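Lantibiotic dehydratase (Microbispora corallina, PDB 5EHK) probably dehydrates serine and threonine residues of the precursor peptide of the lantibiotic NAI-107, using glutamyl-tRNA as the glutamate donor. Local coordinates at residues A[3-11]-A[383-394]. Numbering follows the deposited sequence.
Sequences DSPFRAWDV and RTEIERAAEALW
The carboxylate of E387 takes the backbone N-H of A8: N meets OE2 at 2.7 Å, nearly straight (168°) but from above the carboxylate plane. With CG anti to its carbonyl carbon (chi1 -64°) and an extended chain beyond, this glutamate reaches from the helix to the strand backbone, and its OE1 is paired with R793. A small methyl suits A8, whose CB lies 3.8 Å from R383 CG. R383 is long enough to run on to D10, where NH2 forms a salt bridge with OD1 at 2.6 Å, on that oxygen's anti lone pair and in the guanidinium plane; the D10 carboxylate stands almost perpendicular to that plane. Residues 6-8, opening strand 6-17, run roughly antiparallel to 383-394 of helix 380-395, while the strand's backbone pairs with strand 785-792. S4 OG accepts from F6 N in an ST turn and donates to E387 O at 2.9 Å, from the face opposite E391 N. P5 CD rests on E391 CG and CD, 3.4 Å from each, the side chains crossing at about a right angle. Flat and apolar, F6 packs CD2 on A390 CB and turns its edge to the face of W394, planes 87° apart, while the indole NE1 bonds to R661 O.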
ATOM      1  N   ASP A   3     -18.405 -30.118 -25.290  1.00 25.54           N
ATOM      2  CA  ASP A   3     -17.070 -30.185 -24.673  1.00 37.38           C
ATOM      3  C   ASP A   3     -16.566 -28.947 -23.854  1.00 30.23           C
ATOM      4  O   ASP A   3     -15.661 -29.082 -23.029  1.00 25.38           O
ATOM      5  CB  ASP A   3     -16.010 -30.670 -25.682  1.00 32.76           C
ATOM      6  CG  ASP A   3     -14.744 -31.204 -24.997  1.00 45.34           C
ATOM      7  OD1 ASP A   3     -14.780 -32.349 -24.482  1.00 54.96           O
ATOM      8  OD2 ASP A   3     -13.707 -30.500 -24.985  1.00 43.18           O
ATOM      9  N   SER A   4     -17.125 -27.760 -24.083  1.00 25.27           N
ATOM     10  CA  SER A   4     -16.797 -26.598 -23.246  1.00 23.13           C
ATOM     11  C   SER A   4     -17.443 -26.723 -21.876  1.00 24.08           C
ATOM     12  O   SER A   4     -18.471 -27.356 -21.748  1.00 23.35           O
ATOM     13  CB  SER A   4     -17.273 -25.289 -23.889  1.00 26.36           C
ATOM     14  OG  SER A   4     -17.117 -24.187 -22.992  1.00 24.70           O
ATOM     15  N   PRO A   5     -16.824 -26.135 -20.834  1.00 30.15           N
ATOM     16  CA  PRO A   5     -17.499 -26.131 -19.534  1.00 21.79           C
ATOM     17  C   PRO A   5     -18.692 -25.180 -19.545  1.00 22.26           C
ATOM     18  O   PRO A   5     -19.509 -25.233 -18.631  1.00 22.15           O
ATOM     19  CB  PRO A   5     -16.427 -25.598 -18.586  1.00 17.87           C
ATOM     20  CG  PRO A   5     -15.558 -24.751 -19.443  1.00 20.61           C
ATOM     21  CD  PRO A   5     -15.527 -25.436 -20.782  1.00 26.11           C
ATOM     22  N   PHE A   6     -18.808 -24.336 -20.565  1.00 17.30           N
ATOM     23  CA  PHE A   6     -19.998 -23.496 -20.693  1.00 23.77           C
ATOM     24  C   PHE A   6     -20.848 -23.953 -21.884  1.00 27.02           C
ATOM     25  O   PHE A   6     -20.306 -24.392 -22.907  1.00 26.24           O
ATOM     26  CB  PHE A   6     -19.635 -22.009 -20.849  1.00 20.86           C
ATOM     27  CG  PHE A   6     -18.772 -21.480 -19.746  1.00 19.20           C
ATOM     28  CD1 PHE A   6     -19.286 -21.299 -18.470  1.00 17.00           C
ATOM     29  CD2 PHE A   6     -17.442 -21.178 -19.982  1.00 19.24           C
ATOM     30  CE1 PHE A   6     -18.495 -20.824 -17.453  1.00 17.10           C
ATOM     31  CE2 PHE A   6     -16.639 -20.706 -18.978  1.00 18.69           C
ATOM     32  CZ  PHE A   6     -17.169 -20.528 -17.698  1.00 21.99           C
ATOM     33  N   ARG A   7     -22.171 -23.867 -21.726  1.00 23.73           N
ATOM     34  CA  ARG A   7     -23.121 -24.103 -22.804  1.00 22.47           C
ATOM     35  C   ARG A   7     -23.922 -22.815 -22.974  1.00 19.25           C
ATOM     36  O   ARG A   7     -24.473 -22.310 -22.006  1.00 16.42           O
ATOM     37  CB  ARG A   7     -24.077 -25.236 -22.409  1.00 25.27           C
ATOM     38  CG  ARG A   7     -25.237 -25.494 -23.394  1.00 27.82           C
ATOM     39  CD  ARG A   7     -26.360 -26.382 -22.784  1.00 27.86           C
ATOM     40  NE  ARG A   7     -25.880 -27.661 -22.259  1.00 34.57           N
ATOM     41  CZ  ARG A   7     -25.814 -28.789 -22.961  1.00 31.83           C
ATOM     42  NH1 ARG A   7     -26.196 -28.793 -24.233  1.00 29.11           N
ATOM     43  NH2 ARG A   7     -25.340 -29.903 -22.399  1.00 25.56           N
ATOM     44  N   ALA A   8     -24.004 -22.287 -24.193  1.00 22.00           N
ATOM     45  CA  ALA A   8     -24.820 -21.093 -24.456  1.00 21.88           C
ATOM     46  C   ALA A   8     -26.312 -21.416 -24.480  1.00 24.82           C
ATOM     47  O   ALA A   8     -26.715 -22.566 -24.691  1.00 30.34           O
ATOM     48  CB  ALA A   8     -24.405 -20.423 -25.763  1.00 20.64           C
ATOM     49  N   TRP A   9     -27.128 -20.401 -24.228  1.00 24.76           N
ATOM     50  CA  TRP A   9     -28.588 -20.503 -24.329  1.00 27.87           C
ATOM     51  C   TRP A   9     -29.024 -20.708 -25.770  1.00 33.09           C
ATOM     52  O   TRP A   9     -28.278 -20.391 -26.690  1.00 35.95           O
ATOM     53  CB  TRP A   9     -29.232 -19.212 -23.838  1.00 27.82           C
ATOM     54  CG  TRP A   9     -29.377 -19.067 -22.369  1.00 22.33           C
ATOM     55  CD1 TRP A   9     -28.864 -19.878 -21.394  1.00 23.16           C
ATOM     56  CD2 TRP A   9     -30.098 -18.037 -21.698  1.00 17.93           C
ATOM     57  NE1 TRP A   9     -29.240 -19.415 -20.152  1.00 20.97           N
ATOM     58  CE2 TRP A   9     -29.987 -18.276 -20.316  1.00 18.03           C
ATOM     59  CE3 TRP A   9     -30.837 -16.942 -22.136  1.00 17.23           C
ATOM     60  CZ2 TRP A   9     -30.581 -17.460 -19.370  1.00 16.33           C
ATOM     61  CZ3 TRP A   9     -31.428 -16.132 -21.199  1.00 21.48           C
ATOM     62  CH2 TRP A   9     -31.297 -16.394 -19.827  1.00 20.00           C
ATOM     63  N   ASP A  10     -30.245 -21.192 -25.976  1.00 36.17           N
ATOM     64  CA  ASP A  10     -30.754 -21.323 -27.339  1.00 34.67           C
ATOM     65  C   ASP A  10     -30.982 -19.947 -27.938  1.00 37.33           C
ATOM     66  O   ASP A  10     -30.605 -19.704 -29.083  1.00 38.57           O
ATOM     67  CB  ASP A  10     -32.104 -22.045 -27.376  1.00 38.43           C
ATOM     68  CG  ASP A  10     -31.997 -23.522 -27.091  1.00 34.73           C
ATOM     69  OD1 ASP A  10     -30.882 -24.076 -27.175  1.00 29.78           O
ATOM     70  OD2 ASP A  10     -33.055 -24.133 -26.827  1.00 40.47           O
ATOM     71  N   VAL A  11     -31.601 -19.052 -27.165  1.00 36.70           N
ATOM     72  CA  VAL A  11     -31.918 -17.714 -27.657  1.00 33.29           C
ATOM     73  C   VAL A  11     -30.880 -16.732 -27.183  1.00 38.12           C
ATOM     74  O   VAL A  11     -30.133 -17.022 -26.240  1.00 39.19           O
ATOM     75  CB  VAL A  11     -33.293 -17.220 -27.194  1.00 35.02           C
ATOM     76  CG1 VAL A  11     -34.372 -18.186 -27.637  1.00 38.58           C
ATOM     77  CG2 VAL A  11     -33.311 -17.046 -25.685  1.00 36.00           C
ATOM     78  N   ARG A 383     -22.294 -20.881 -32.083  1.00 26.65           N
ATOM     79  CA  ARG A 383     -22.540 -21.176 -30.672  1.00 28.66           C
ATOM     80  C   ARG A 383     -21.366 -21.922 -30.026  1.00 29.02           C
ATOM     81  O   ARG A 383     -21.022 -21.682 -28.878  1.00 32.13           O
ATOM     82  CB  ARG A 383     -23.804 -22.013 -30.520  1.00 32.33           C
ATOM     83  CG  ARG A 383     -24.206 -22.299 -29.078  1.00 32.05           C
ATOM     84  CD  ARG A 383     -24.985 -23.595 -28.995  1.00 34.29           C
ATOM     85  NE  ARG A 383     -26.130 -23.520 -28.094  1.00 35.11           N
ATOM     86  CZ  ARG A 383     -27.394 -23.717 -28.460  1.00 37.71           C
ATOM     87  NH1 ARG A 383     -27.702 -23.995 -29.722  1.00 37.40           N
ATOM     88  NH2 ARG A 383     -28.360 -23.637 -27.557  1.00 35.75           N
ATOM     89  N   THR A 384     -20.729 -22.804 -30.776  1.00 30.18           N
ATOM     90  CA  THR A 384     -19.583 -23.541 -30.264  1.00 27.49           C
ATOM     91  C   THR A 384     -18.321 -22.680 -30.163  1.00 24.08           C
ATOM     92  O   THR A 384     -17.478 -22.905 -29.291  1.00 21.66           O
ATOM     93  CB  THR A 384     -19.356 -24.823 -31.089  1.00 23.43           C
ATOM     94  OG1 THR A 384     -20.385 -25.748 -30.731  1.00 23.42           O
ATOM     95  CG2 THR A 384     -17.983 -25.466 -30.804  1.00 20.64           C
ATOM     96  N   GLU A 385     -18.190 -21.708 -31.065  1.00 26.01           N
ATOM     97  CA  GLU A 385     -17.033 -20.814 -31.047  1.00 26.80           C
ATOM     98  C   GLU A 385     -17.105 -20.008 -29.762  1.00 25.68           C
ATOM     99  O   GLU A 385     -16.184 -20.028 -28.946  1.00 26.59           O
ATOM    100  CB  GLU A 385     -17.019 -19.893 -32.276  1.00 21.00           C
ATOM    101  CG  GLU A 385     -15.730 -19.072 -32.483  1.00 23.70           C
ATOM    102  CD  GLU A 385     -14.432 -19.904 -32.584  1.00 29.88           C
ATOM    103  OE1 GLU A 385     -14.317 -20.788 -33.462  1.00 33.06           O
ATOM    104  OE2 GLU A 385     -13.501 -19.644 -31.789  1.00 37.13           O
ATOM    105  N   ILE A 386     -18.242 -19.357 -29.567  1.00 19.48           N
ATOM    106  CA  ILE A 386     -18.469 -18.559 -28.395  1.00 17.22           C
ATOM    107  C   ILE A 386     -18.301 -19.361 -27.118  1.00 20.21           C
ATOM    108  O   ILE A 386     -17.665 -18.898 -26.187  1.00 25.09           O
ATOM    109  CB  ILE A 386     -19.852 -17.932 -28.449  1.00 20.55           C
ATOM    110  CG1 ILE A 386     -19.948 -17.048 -29.698  1.00 16.11           C
ATOM    111  CG2 ILE A 386     -20.144 -17.149 -27.165  1.00 13.91           C
ATOM    112  CD1 ILE A 386     -21.279 -16.429 -29.883  1.00 16.60           C
ATOM    113  N   GLU A 387     -18.802 -20.582 -27.076  1.00 20.87           N
ATOM    114  CA  GLU A 387     -18.597 -21.389 -25.880  1.00 21.04           C
ATOM    115  C   GLU A 387     -17.129 -21.689 -25.612  1.00 24.55           C
ATOM    116  O   GLU A 387     -16.719 -21.770 -24.451  1.00 30.73           O
ATOM    117  CB  GLU A 387     -19.374 -22.691 -25.959  1.00 19.84           C
ATOM    118  CG  GLU A 387     -20.860 -22.464 -25.998  1.00 25.33           C
ATOM    119  CD  GLU A 387     -21.640 -23.743 -26.169  1.00 27.97           C
ATOM    120  OE1 GLU A 387     -21.006 -24.802 -26.343  1.00 27.35           O
ATOM    121  OE2 GLU A 387     -22.885 -23.681 -26.164  1.00 28.84           O
ATOM    122  N   ARG A 388     -16.335 -21.859 -26.668  1.00 25.01           N
ATOM    123  CA  ARG A 388     -14.923 -22.196 -26.503  1.00 28.71           C
ATOM    124  C   ARG A 388     -14.145 -20.934 -26.083  1.00 26.66           C
ATOM    125  O   ARG A 388     -13.141 -21.001 -25.377  1.00 24.07           O
ATOM    126  CB  ARG A 388     -14.348 -22.775 -27.807  1.00 27.36           C
ATOM    127  CG  ARG A 388     -14.649 -24.273 -28.036  1.00 43.43           C
ATOM    128  CD  ARG A 388     -13.751 -24.917 -29.123  1.00 49.07           C
ATOM    129  NE  ARG A 388     -12.502 -25.448 -28.571  1.00 61.92           N
ATOM    130  CZ  ARG A 388     -11.794 -26.448 -29.102  1.00 61.69           C
ATOM    131  NH1 ARG A 388     -12.191 -27.038 -30.223  1.00 56.12           N
ATOM    132  NH2 ARG A 388     -10.678 -26.855 -28.505  1.00 56.64           N
ATOM    133  N   ALA A 389     -14.651 -19.783 -26.500  1.00 21.63           N
ATOM    134  CA  ALA A 389     -14.025 -18.513 -26.193  1.00 21.09           C
ATOM    135  C   ALA A 389     -14.199 -18.187 -24.715  1.00 23.83           C
ATOM    136  O   ALA A 389     -13.220 -17.924 -24.006  1.00 19.49           O
ATOM    137  CB  ALA A 389     -14.612 -17.431 -27.060  1.00 15.64           C
ATOM    138  N   ALA A 390     -15.459 -18.186 -24.276  1.00 24.75           N
ATOM    139  CA  ALA A 390     -15.806 -18.081 -22.870  1.00 19.29           C
ATOM    140  C   ALA A 390     -14.883 -18.966 -22.023  1.00 21.99           C
ATOM    141  O   ALA A 390     -14.322 -18.499 -21.025  1.00 24.85           O
ATOM    142  CB  ALA A 390     -17.261 -18.455 -22.654  1.00 17.44           C
ATOM    143  N   GLU A 391     -14.667 -20.210 -22.443  1.00 17.15           N
ATOM    144  CA  GLU A 391     -13.754 -21.068 -21.696  1.00 21.72           C
ATOM    145  C   GLU A 391     -12.335 -20.472 -21.612  1.00 22.19           C
ATOM    146  O   GLU A 391     -11.704 -20.467 -20.546  1.00 20.91           O
ATOM    147  CB  GLU A 391     -13.716 -22.490 -22.278  1.00 21.91           C
ATOM    148  CG  GLU A 391     -12.823 -23.468 -21.495  1.00 20.65           C
ATOM    149  CD  GLU A 391     -12.521 -24.767 -22.252  1.00 25.69           C
ATOM    150  OE1 GLU A 391     -12.788 -24.834 -23.472  1.00 26.16           O
ATOM    151  OE2 GLU A 391     -12.048 -25.736 -21.612  1.00 30.52           O
ATOM    152  N   ALA A 392     -11.870 -19.917 -22.721  1.00 17.92           N
ATOM    153  CA  ALA A 392     -10.525 -19.391 -22.789  1.00 22.71           C
ATOM    154  C   ALA A 392     -10.339 -18.253 -21.785  1.00 25.63           C
ATOM    155  O   ALA A 392      -9.369 -18.235 -21.013  1.00 20.49           O
ATOM    156  CB  ALA A 392     -10.232 -18.907 -24.195  1.00 24.77           C
ATOM    157  N   LEU A 393     -11.269 -17.299 -21.832  1.00 24.53           N
ATOM    158  CA  LEU A 393     -11.318 -16.191 -20.891  1.00 21.82           C
ATOM    159  C   LEU A 393     -11.384 -16.679 -19.460  1.00 24.21           C
ATOM    160  O   LEU A 393     -10.820 -16.065 -18.563  1.00 30.34           O
ATOM    161  CB  LEU A 393     -12.510 -15.287 -21.163  1.00 18.20           C
ATOM    162  CG  LEU A 393     -12.349 -14.419 -22.408  1.00 21.43           C
ATOM    163  CD1 LEU A 393     -13.494 -13.428 -22.471  1.00 21.06           C
ATOM    164  CD2 LEU A 393     -10.997 -13.711 -22.457  1.00 17.68           C
ATOM    165  N   TRP A 394     -12.103 -17.762 -19.226  1.00 25.19           N
ATOM    166  CA  TRP A 394     -12.178 -18.258 -17.867  1.00 23.04           C
ATOM    167  C   TRP A 394     -10.842 -18.826 -17.438  1.00 21.76           C
ATOM    168  O   TRP A 394     -10.383 -18.544 -16.346  1.00 24.43           O
ATOM    169  CB  TRP A 394     -13.294 -19.297 -17.701  1.00 20.13           C
ATOM    170  CG  TRP A 394     -13.442 -19.785 -16.288  1.00 18.19           C
ATOM    171  CD1 TRP A 394     -13.983 -19.107 -15.241  1.00 13.45           C
ATOM    172  CD2 TRP A 394     -13.065 -21.073 -15.782  1.00 14.74           C
ATOM    173  NE1 TRP A 394     -13.949 -19.890 -14.106  1.00 13.98           N
ATOM    174  CE2 TRP A 394     -13.397 -21.101 -14.419  1.00 12.72           C
ATOM    175  CE3 TRP A 394     -12.486 -22.204 -16.354  1.00 14.12           C
ATOM    176  CZ2 TRP A 394     -13.166 -22.208 -13.627  1.00 16.04           C
ATOM    177  CZ3 TRP A 394     -12.253 -23.298 -15.563  1.00 13.00           C
ATOM    178  CH2 TRP A 394     -12.587 -23.297 -14.217  1.00 14.21           C
TER